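Local coordinates for adenosine monophosphate-protein transferase (PDB 5NH2), which transfers AMP from ATP to tyrosine or threonine residues of host target proteins through its Fic domain, an activity involved in bacterial virulence, at residues E139-F144 against P201-F206; L180-R185 against R230-R235; I215-E220 against I268-H273. One frame throughout, in Å; residues are numbered along the deposited sequence.

Contact 1: E139-F144 against P201-F206; sequences EAIELF and PMQHLF
The helical segments 139-144 and 201-206 cross with their N-to-C directions 120° apart and their axes 10.5 Å apart at closest approach, and Ile141 and Gln203 bring the nearest pair of CA atoms together. Phe206 reaches across this gap and meets three residues of the facing helix. Over the centre of one face of its ring sits the CG1 methylene of Ile141, a CH-pi contact with CG1 3.7 Å from the ring centroid and almost on the ring normal. That branch gets there because chi1 of Ile141, -79°, sets CG1 anti to the carbonyl carbon and beside the backbone N; CG2 points to CG of Met202 instead, and CD1 reaches past the ring to lie 3.8 Å from CA of Gln203, against the start of that residue's side chain. The leading edge of the same Phe206 ring is directed at the face of Phe144 in a T-shaped pair, planes at 81° and centroids 5.5 Å apart, with CZ of Phe206 3.9 Å from CG of Phe144. Ala140 adds its CB, 3.8 Å from CE2 of Phe206. This apolar packing lies inside the helical Fic (Fido) domain and joins helix 133-150 to helix 200-208. Met202 covers another part of Phe144: its chain folds back at chi2 and chi3, placing SD 5.0 Å from the Phe144 ring centroid in an oblique Met-aromatic contact, with CE against CE2 of the ring. Phe144 also makes an edge-to-face pair with Phe165 of helix 157-171 and packs on Gln161 of that helix. Its side chain is about 5 Å from that of Arg162, which probably binds ATP.

Contact 2: L180-R185 against R230-R235; sequences LITKER and RNVNDR
Asn233 meets the first turn of helix 183-196 with two different oxygens, its side-chain OD1 and its main-chain O, each accepting from a different backbone N-H. OD1 takes the N-H of Lys183 at 2.8 Å, with the donor lying above the amide plane, 40° out of it; the main-chain O takes the N-H of Glu184 at 3.1 Å, almost in line with the carbonyl bond. With CG of Asn233 anti to its own backbone N (chi1 -163°) the amide swings toward the helix, and chi2 of 30° turns OD1 to N of Lys183, also bringing it 3.2 Å from CB of Lys183. Its other end is held too, since ND2 donates to the backbone O of Ala33 in the neighbouring antitoxin-homologue chain. Thr182 is the N-cap of this helix: OG1 accepts from N of Arg185 at 3.2 Å and in turn donates to O of Arg235 at 2.8 Å, so one hydroxyl both caps the helix and ties it to the facing loop. Chi1 of Thr182 sets OG1 between the backbone N and the carbonyl carbon, leaving the methyl CG2 to lie 3.2 Å from O of Val232. The facing loop, which leads from helix 212-227 into strand 237-239, is itself shaped by an Asx turn, in which OD1 of Asn231 accepts from N of Asn233, and by a type I turn from Val232 to Arg235. Two N-H groups of the first helical turn are thus bound by the loop that leads to the C-terminal sheet. Glu184 runs alongside this turn, its CB 3.6 Å from C of Asp234 and its CG against the carbonyl carbon of Arg235, and Pro236 also packs on it.

Contact 3: I215-E220 against I268-H273; sequences IRLLKE and IGNIDH
Leu217 lays its CB against CG2 of Ile268, 3.8 Å away, while its CD1 continues past that branch toward the strand backbone, 4.0 Å from N of Asn270 and close to C of Gly269. Ile268 presents its other branch to the next residue of the helix: CG1 is 3.9 Å from CD2 of Leu218, the two side chains meeting at a slant. Chi1 of -46° turns CG2 of Ile268 toward Leu217 and CG1 toward Leu218. The arrangement is a helix packed on a beta sheet: helix 212-227 lies across strand 265-270 of the five-stranded sheet in the C-terminal, OB-related intracellular delivery domain, the local directions differing by 126°. Val239 of the adjoining strand extends the apolar patch, touching both Leu218 and Ile268. Next to this patch the guanidinium of Arg216 comes obliquely toward the amide of Asn270, NH2 4.3 Å from ND2, while NH1 of Arg216 makes a salt bridge with Glu256 and NH2 one with Glu213. OD1 of Asn270 instead closes an Asx turn, accepting in its carbonyl plane from N of Asp272 at 3.0 Å as the strand gives way to a 3-10 turn.

Followed from the N terminus, the chain reaches helix 133-150 first, and contact 1 closes a largely helical loop when helix 200-208 returns to it. Segment 180-185 lies within that loop, yet its partner 230-235 comes after it, so contacts 1 and 2 cross; they also touch, Ile181 CD1 packing 3.8 Å from Leu205 CG. Contact 2 in turn crosses contact 3, because 215-220 falls inside its loop and 268-273 beyond, and Leu180 packs on the helix of contact 3. Contacts 1 and 3 are in series. Contact 1 is internal to the Fic domain, contact 2 joins that domain to the linker, and contact 3 fastens helix 212-227 to the C-terminal sheet.

Contact 1: E139-F144 against P201-F206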
loop_
_atom_site.group_PDB
_atom_site.type_symbol
_atom_site.label_atom_id
_atom_site.label_comp_id
_atom_site.label_asym_id
_atom_site.label_seq_id
_atom_site.Cartn_x
_atom_site.Cartn_y
_atom_site.Cartn_z
ATOM N N GLU A 139 -3.735 -16.545 7.142
ATOM C CA GLU A 139 -2.398 -16.423 7.743
ATOM C C GLU A 139 -1.802 -15.008 7.565
ATOM O O GLU A 139 -1.369 -14.338 8.536
ATOM C CB GLU A 139 -1.485 -17.491 7.130
ATOM C CG GLU A 139 -1.865 -18.901 7.498
ATOM C CD GLU A 139 -1.564 -19.272 8.960
ATOM O OE1 GLU A 139 -2.166 -20.250 9.425
ATOM O OE2 GLU A 139 -0.734 -18.628 9.648
ATOM N N ALA A 140 -1.761 -14.544 6.315
ATOM C CA ALA A 140 -1.196 -13.241 6.000
ATOM C C ALA A 140 -1.791 -12.140 6.874
ATOM O O ALA A 140 -1.069 -11.250 7.324
ATOM C CB ALA A 140 -1.432 -12.944 4.526
ATOM N N ILE A 141 -3.097 -12.207 7.161
ATOM C CA ILE A 141 -3.749 -11.136 7.920
ATOM C C ILE A 141 -3.148 -11.020 9.330
ATOM O O ILE A 141 -2.768 -9.928 9.770
ATOM C CB ILE A 141 -5.281 -11.352 7.941
ATOM C CG1 ILE A 141 -5.908 -10.900 6.613
ATOM C CG2 ILE A 141 -5.928 -10.479 8.995
ATOM C CD1 ILE A 141 -7.164 -11.617 6.181
ATOM N N GLU A 142 -3.009 -12.146 10.041
ATOM C CA GLU A 142 -2.347 -12.137 11.346
ATOM C C GLU A 142 -0.960 -11.495 11.284
ATOM O O GLU A 142 -0.650 -10.607 12.097
ATOM C CB GLU A 142 -2.267 -13.565 11.919
ATOM C CG GLU A 142 -3.628 -14.191 12.177
ATOM C CD GLU A 142 -3.519 -15.587 12.785
ATOM O OE1 GLU A 142 -4.492 -16.361 12.632
ATOM O OE2 GLU A 142 -2.475 -15.898 13.416
ATOM N N LEU A 143 -0.101 -11.923 10.327
ATOM C CA LEU A 143 1.213 -11.242 10.206
ATOM C C LEU A 143 1.091 -9.752 9.842
ATOM O O LEU A 143 1.894 -8.922 10.289
ATOM C CB LEU A 143 2.104 -11.948 9.188
ATOM C CG LEU A 143 2.370 -13.360 9.711
ATOM C CD1 LEU A 143 2.880 -14.160 8.602
ATOM C CD2 LEU A 143 3.385 -13.311 10.821
ATOM N N PHE A 144 0.096 -9.383 9.041
ATOM C CA PHE A 144 -0.010 -7.996 8.621
ATOM C C PHE A 144 -0.469 -7.108 9.785
ATOM O O PHE A 144 0.070 -6.012 9.983
ATOM C CB PHE A 144 -0.964 -7.915 7.423
ATOM C CG PHE A 144 -1.132 -6.496 6.806
ATOM C CD1 PHE A 144 -0.425 -6.126 5.683
ATOM C CD2 PHE A 144 -2.063 -5.614 7.306
ATOM C CE1 PHE A 144 -0.589 -4.852 5.072
ATOM C CE2 PHE A 144 -2.229 -4.350 6.727
ATOM C CZ PHE A 144 -1.487 -3.971 5.597
ATOM N N PRO A 201 -13.519 -6.287 8.520
ATOM C CA PRO A 201 -13.116 -5.312 7.487
ATOM C C PRO A 201 -11.790 -5.663 6.834
ATOM O O PRO A 201 -11.693 -5.585 5.610
ATOM C CB PRO A 201 -13.070 -3.982 8.258
ATOM C CG PRO A 201 -14.011 -4.176 9.400
ATOM C CD PRO A 201 -13.844 -5.615 9.803
ATOM N N MET A 202 -10.788 -6.096 7.612
ATOM C CA MET A 202 -9.498 -6.491 7.044
ATOM C C MET A 202 -9.595 -7.755 6.177
ATOM O O MET A 202 -9.021 -7.807 5.074
ATOM C CB MET A 202 -8.462 -6.691 8.144
ATOM C CG MET A 202 -7.038 -6.801 7.539
ATOM S SD MET A 202 -6.320 -5.260 6.819
ATOM C CE MET A 202 -5.920 -4.376 8.355
ATOM N N GLN A 203 -10.314 -8.779 6.649
ATOM C CA GLN A 203 -10.567 -9.954 5.810
ATOM C C GLN A 203 -11.255 -9.581 4.476
ATOM O O GLN A 203 -10.920 -10.136 3.421
ATOM C CB GLN A 203 -11.416 -10.985 6.598
ATOM C CG GLN A 203 -10.731 -11.647 7.823
ATOM C CD GLN A 203 -11.748 -12.175 8.880
ATOM O OE1 GLN A 203 -12.942 -11.909 8.777
ATOM N NE2 GLN A 203 -11.263 -12.925 9.888
ATOM N N HIS A 204 -12.225 -8.651 4.507
ATOM C CA HIS A 204 -12.927 -8.207 3.296
ATOM C C HIS A 204 -11.987 -7.430 2.363
ATOM O O HIS A 204 -11.964 -7.668 1.134
ATOM C CB HIS A 204 -14.145 -7.370 3.711
ATOM C CG HIS A 204 -14.969 -6.855 2.568
ATOM N ND1 HIS A 204 -15.875 -5.819 2.710
ATOM C CD2 HIS A 204 -15.039 -7.236 1.266
ATOM C CE1 HIS A 204 -16.456 -5.574 1.545
ATOM N NE2 HIS A 204 -15.962 -6.417 0.651
ATOM N N LEU A 205 -11.149 -6.561 2.955
ATOM C CA LEU A 205 -10.064 -5.912 2.228
ATOM C C LEU A 205 -9.202 -6.930 1.467
ATOM O O LEU A 205 -9.050 -6.814 0.242
ATOM C CB LEU A 205 -9.210 -5.085 3.202
ATOM C CG LEU A 205 -8.201 -4.085 2.597
ATOM C CD1 LEU A 205 -7.939 -2.946 3.561
ATOM C CD2 LEU A 205 -6.908 -4.720 2.266
ATOM N N PHE A 206 -8.604 -7.918 2.181
ATOM C CA PHE A 206 -7.732 -8.920 1.527
ATOM C C PHE A 206 -8.490 -9.730 0.464
ATOM O O PHE A 206 -7.892 -10.142 -0.548
ATOM C CB PHE A 206 -7.103 -9.892 2.560
ATOM C CG PHE A 206 -5.766 -9.410 3.179
ATOM C CD1 PHE A 206 -5.680 -8.190 3.898
ATOM C CD2 PHE A 206 -4.623 -10.213 3.107
ATOM C CE1 PHE A 206 -4.473 -7.778 4.479
ATOM C CE2 PHE A 206 -3.381 -9.808 3.671
ATOM C CZ PHE A 206 -3.303 -8.598 4.345
#

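Contact 2: L180-R185 against R230-R235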
loop_
_atom_site.group_PDB
_atom_site.type_symbol
_atom_site.label_atom_id
_atom_site.label_comp_id
_atom_site.label_asym_id
_atom_site.label_seq_id
_atom_site.Cartn_x
_atom_site.Cartn_y
_atom_site.Cartn_z
ATOM N N LEU A 180 -5.703 -0.978 -5.246
ATOM C CA LEU A 180 -7.151 -0.913 -5.369
ATOM C C LEU A 180 -7.819 -0.445 -4.078
ATOM O O LEU A 180 -9.061 -0.351 -4.039
ATOM C CB LEU A 180 -7.707 -2.277 -5.785
ATOM C CG LEU A 180 -7.095 -2.847 -7.068
ATOM C CD1 LEU A 180 -7.904 -4.060 -7.525
ATOM C CD2 LEU A 180 -7.011 -1.823 -8.196
ATOM N N ILE A 181 -7.016 -0.142 -3.049
ATOM C CA ILE A 181 -7.485 0.186 -1.692
ATOM C C ILE A 181 -7.287 1.675 -1.466
ATOM O O ILE A 181 -6.156 2.150 -1.577
ATOM C CB ILE A 181 -6.697 -0.600 -0.630
ATOM C CG1 ILE A 181 -7.006 -2.095 -0.742
ATOM C CG2 ILE A 181 -6.946 -0.031 0.803
ATOM C CD1 ILE A 181 -8.481 -2.375 -0.758
ATOM N N THR A 182 -8.351 2.400 -1.104
ATOM C CA THR A 182 -8.257 3.829 -0.768
ATOM C C THR A 182 -7.709 4.074 0.656
ATOM O O THR A 182 -7.775 3.218 1.545
ATOM C CB THR A 182 -9.619 4.537 -0.858
ATOM O OG1 THR A 182 -10.491 4.044 0.180
ATOM C CG2 THR A 182 -10.277 4.404 -2.239
ATOM N N LYS A 183 -7.208 5.297 0.865
ATOM C CA LYS A 183 -6.664 5.689 2.154
ATOM C C LYS A 183 -7.713 5.542 3.259
ATOM O O LYS A 183 -7.422 5.057 4.370
ATOM C CB LYS A 183 -6.137 7.127 2.060
ATOM C CG LYS A 183 -5.354 7.609 3.346
ATOM C CD LYS A 183 -4.380 8.794 3.063
ATOM C CE LYS A 183 -4.229 9.674 4.279
ATOM N NZ LYS A 183 -3.304 9.124 5.317
ATOM N N GLU A 184 -8.940 5.920 2.944
ATOM C CA GLU A 184 -10.066 5.755 3.856
ATOM C C GLU A 184 -10.276 4.292 4.267
ATOM O O GLU A 184 -10.407 3.986 5.466
ATOM C CB GLU A 184 -11.324 6.311 3.185
ATOM C CG GLU A 184 -12.607 6.113 3.996
ATOM C CD GLU A 184 -12.633 6.961 5.277
ATOM O OE1 GLU A 184 -11.768 7.862 5.458
ATOM O OE2 GLU A 184 -13.538 6.723 6.106
ATOM N N ARG A 185 -10.370 3.383 3.282
ATOM C CA ARG A 185 -10.686 1.984 3.596
ATOM C C ARG A 185 -9.564 1.344 4.416
ATOM O O ARG A 185 -9.838 0.656 5.409
ATOM C CB ARG A 185 -10.952 1.182 2.312
ATOM C CG ARG A 185 -11.212 -0.334 2.566
ATOM C CD ARG A 185 -11.376 -1.170 1.278
ATOM N NE ARG A 185 -12.058 -2.437 1.559
ATOM C CZ ARG A 185 -12.387 -3.376 0.657
ATOM N NH1 ARG A 185 -12.084 -3.246 -0.640
ATOM N NH2 ARG A 185 -13.014 -4.478 1.064
ATOM N N ARG A 230 -12.049 11.913 -10.937
ATOM C CA ARG A 230 -12.616 11.909 -9.592
ATOM C C ARG A 230 -11.646 11.247 -8.629
ATOM O O ARG A 230 -11.139 10.164 -8.911
ATOM C CB ARG A 230 -13.955 11.179 -9.556
ATOM C CG ARG A 230 -15.038 12.004 -8.887
ATOM C CD ARG A 230 -16.407 11.327 -8.893
ATOM N NE ARG A 230 -17.425 12.167 -8.247
ATOM C CZ ARG A 230 -18.499 11.697 -7.607
ATOM N NH1 ARG A 230 -18.693 10.390 -7.505
ATOM N NH2 ARG A 230 -19.375 12.530 -7.049
ATOM N N ASN A 231 -11.408 11.896 -7.489
ATOM C CA ASN A 231 -10.510 11.397 -6.450
ATOM C C ASN A 231 -11.323 10.724 -5.350
ATOM O O ASN A 231 -12.051 11.390 -4.615
ATOM C CB ASN A 231 -9.684 12.528 -5.851
ATOM C CG ASN A 231 -8.559 12.007 -4.962
ATOM O OD1 ASN A 231 -8.758 11.092 -4.165
ATOM N ND2 ASN A 231 -7.358 12.560 -5.126
ATOM N N VAL A 232 -11.199 9.410 -5.231
ATOM C CA VAL A 232 -11.917 8.648 -4.217
ATOM C C VAL A 232 -11.048 8.269 -3.022
ATOM O O VAL A 232 -11.440 7.387 -2.238
ATOM C CB VAL A 232 -12.566 7.403 -4.825
ATOM C CG1 VAL A 232 -13.839 7.800 -5.562
ATOM C CG2 VAL A 232 -11.570 6.694 -5.714
ATOM N N ASN A 233 -9.830 8.807 -2.926
ATOM C CA ASN A 233 -8.905 8.353 -1.884
ATOM C C ASN A 233 -9.484 8.536 -0.473
ATOM O O ASN A 233 -9.119 7.789 0.454
ATOM C CB ASN A 233 -7.559 9.079 -2.049
ATOM C CG ASN A 233 -6.424 8.384 -1.281
ATOM O OD1 ASN A 233 -6.431 7.150 -1.081
ATOM N ND2 ASN A 233 -5.452 9.177 -0.826
ATOM N N ASP A 234 -10.418 9.483 -0.303
ATOM C CA ASP A 234 -11.092 9.783 0.957
ATOM C C ASP A 234 -12.433 9.047 1.163
ATOM O O ASP A 234 -13.099 9.296 2.167
ATOM C CB ASP A 234 -11.320 11.283 1.068
ATOM C CG ASP A 234 -10.053 12.018 1.415
ATOM O OD1 ASP A 234 -9.869 12.345 2.606
ATOM O OD2 ASP A 234 -9.229 12.251 0.509
ATOM N N ARG A 235 -12.835 8.157 0.263
ATOM C CA ARG A 235 -14.098 7.442 0.383
ATOM C C ARG A 235 -13.887 5.922 0.491
ATOM O O ARG A 235 -12.942 5.359 -0.093
ATOM C CB ARG A 235 -15.006 7.744 -0.823
ATOM C CG ARG A 235 -15.372 9.187 -0.936
ATOM C CD ARG A 235 -16.403 9.480 0.097
ATOM N NE ARG A 235 -17.028 10.802 -0.021
ATOM C CZ ARG A 235 -17.782 11.214 -1.047
ATOM N NH1 ARG A 235 -18.005 10.428 -2.117
ATOM N NH2 ARG A 235 -18.301 12.434 -1.007
#

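Contact 3: I215-E220 against I268-H273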
loop_
_atom_site.group_PDB
_atom_site.type_symbol
_atom_site.label_atom_id
_atom_site.label_comp_id
_atom_site.label_asym_id
_atom_site.label_seq_id
_atom_site.Cartn_x
_atom_site.Cartn_y
_atom_site.Cartn_z
ATOM N N ILE A 215 -10.806 -8.262 -8.400
ATOM C CA ILE A 215 -9.776 -7.335 -8.864
ATOM C C ILE A 215 -10.167 -6.713 -10.204
ATOM O O ILE A 215 -9.930 -5.519 -10.440
ATOM C CB ILE A 215 -8.429 -8.074 -8.933
ATOM C CG1 ILE A 215 -7.971 -8.425 -7.509
ATOM C CG2 ILE A 215 -7.372 -7.248 -9.695
ATOM C CD1 ILE A 215 -6.769 -9.267 -7.461
ATOM N N ARG A 216 -10.775 -7.510 -11.098
ATOM C CA ARG A 216 -11.202 -6.963 -12.390
ATOM C C ARG A 216 -12.194 -5.823 -12.192
ATOM O O ARG A 216 -12.124 -4.802 -12.889
ATOM C CB ARG A 216 -11.882 -8.034 -13.261
ATOM C CG ARG A 216 -11.123 -9.244 -13.709
ATOM C CD ARG A 216 -11.870 -9.954 -14.910
ATOM N NE ARG A 216 -12.969 -10.869 -14.536
ATOM C CZ ARG A 216 -14.262 -10.527 -14.399
ATOM N NH1 ARG A 216 -14.659 -9.277 -14.599
ATOM N NH2 ARG A 216 -15.175 -11.436 -14.060
ATOM N N LEU A 217 -13.150 -6.015 -11.259
ATOM C CA LEU A 217 -14.227 -5.065 -11.018
ATOM C C LEU A 217 -13.690 -3.759 -10.461
ATOM O O LEU A 217 -14.074 -2.671 -10.926
ATOM C CB LEU A 217 -15.236 -5.672 -10.043
ATOM C CG LEU A 217 -15.924 -6.949 -10.516
ATOM C CD1 LEU A 217 -16.873 -7.462 -9.455
ATOM C CD2 LEU A 217 -16.631 -6.762 -11.864
ATOM N N LEU A 218 -12.781 -3.851 -9.475
ATOM C CA LEU A 218 -12.252 -2.637 -8.865
ATOM C C LEU A 218 -11.280 -1.934 -9.798
ATOM O O LEU A 218 -11.208 -0.700 -9.805
ATOM C CB LEU A 218 -11.561 -2.958 -7.549
ATOM C CG LEU A 218 -12.482 -3.177 -6.388
ATOM C CD1 LEU A 218 -11.674 -3.811 -5.266
ATOM C CD2 LEU A 218 -13.051 -1.839 -5.936
ATOM N N LYS A 219 -10.499 -2.703 -10.557
ATOM C CA LYS A 219 -9.687 -2.130 -11.641
ATOM C C LYS A 219 -10.517 -1.277 -12.617
ATOM O O LYS A 219 -10.155 -0.126 -12.937
ATOM C CB LYS A 219 -8.982 -3.246 -12.404
ATOM C CG LYS A 219 -7.710 -3.716 -11.754
ATOM C CD LYS A 219 -6.925 -4.581 -12.734
ATOM C CE LYS A 219 -5.615 -5.063 -12.126
ATOM N NZ LYS A 219 -4.696 -5.654 -13.143
ATOM N N GLU A 220 -11.630 -1.831 -13.113
ATOM C CA GLU A 220 -12.483 -1.030 -13.987
ATOM C C GLU A 220 -12.984 0.204 -13.271
ATOM O O GLU A 220 -12.926 1.308 -13.829
ATOM C CB GLU A 220 -13.656 -1.850 -14.483
ATOM C CG GLU A 220 -14.624 -1.115 -15.318
ATOM C CD GLU A 220 -15.820 -1.981 -15.639
ATOM O OE1 GLU A 220 -15.777 -2.685 -16.668
ATOM O OE2 GLU A 220 -16.784 -1.992 -14.841
ATOM N N ILE A 268 -19.049 -1.968 -5.298
ATOM C CA ILE A 268 -18.926 -2.510 -6.656
ATOM C C ILE A 268 -19.500 -3.921 -6.685
ATOM O O ILE A 268 -19.311 -4.701 -5.745
ATOM C CB ILE A 268 -17.465 -2.510 -7.166
ATOM C CG1 ILE A 268 -16.762 -1.177 -6.877
ATOM C CG2 ILE A 268 -17.409 -2.800 -8.691
ATOM C CD1 ILE A 268 -17.538 0.000 -7.290
ATOM N N GLY A 269 -20.201 -4.259 -7.779
ATOM C CA GLY A 269 -20.718 -5.600 -7.969
ATOM C C GLY A 269 -20.665 -5.993 -9.420
ATOM O O GLY A 269 -20.414 -5.169 -10.312
ATOM N N ASN A 270 -20.890 -7.282 -9.664
ATOM C CA ASN A 270 -20.803 -7.845 -11.000
ATOM C C ASN A 270 -22.089 -7.550 -11.763
ATOM O O ASN A 270 -23.176 -7.699 -11.202
ATOM C CB ASN A 270 -20.581 -9.347 -10.886
ATOM C CG ASN A 270 -20.103 -9.963 -12.165
ATOM O OD1 ASN A 270 -20.765 -9.882 -13.202
ATOM N ND2 ASN A 270 -18.925 -10.586 -12.105
ATOM N N ILE A 271 -21.978 -7.141 -13.036
ATOM C CA ILE A 271 -23.182 -6.814 -13.820
ATOM C C ILE A 271 -24.091 -8.033 -13.995
ATOM O O ILE A 271 -25.320 -7.901 -13.978
ATOM C CB ILE A 271 -22.813 -6.223 -15.192
ATOM C CG1 ILE A 271 -21.923 -7.202 -15.920
ATOM C CG2 ILE A 271 -22.098 -4.907 -15.053
ATOM C CD1 ILE A 271 -21.475 -6.679 -17.173
ATOM N N ASP A 272 -23.507 -9.234 -14.187
ATOM C CA ASP A 272 -24.315 -10.447 -14.349
ATOM C C ASP A 272 -25.121 -10.786 -13.105
ATOM O O ASP A 272 -25.940 -11.716 -13.154
ATOM C CB ASP A 272 -23.483 -11.704 -14.676
ATOM C CG ASP A 272 -22.408 -11.474 -15.718
ATOM O OD1 ASP A 272 -21.220 -11.632 -15.361
ATOM O OD2 ASP A 272 -22.731 -11.183 -16.886
ATOM N N HIS A 273 -24.872 -10.120 -11.980
ATOM C CA HIS A 273 -25.658 -10.370 -10.777
ATOM C C HIS A 273 -26.857 -9.435 -10.646
ATOM O O HIS A 273 -27.677 -9.612 -9.729
ATOM C CB HIS A 273 -24.760 -10.277 -9.535
ATOM C CG HIS A 273 -23.665 -11.304 -9.507
ATOM N ND1 HIS A 273 -22.599 -11.239 -8.633
ATOM C CD2 HIS A 273 -23.471 -12.421 -10.249
ATOM C CE1 HIS A 273 -21.798 -12.271 -8.837
ATOM N NE2 HIS A 273 -22.304 -13.005 -9.810
#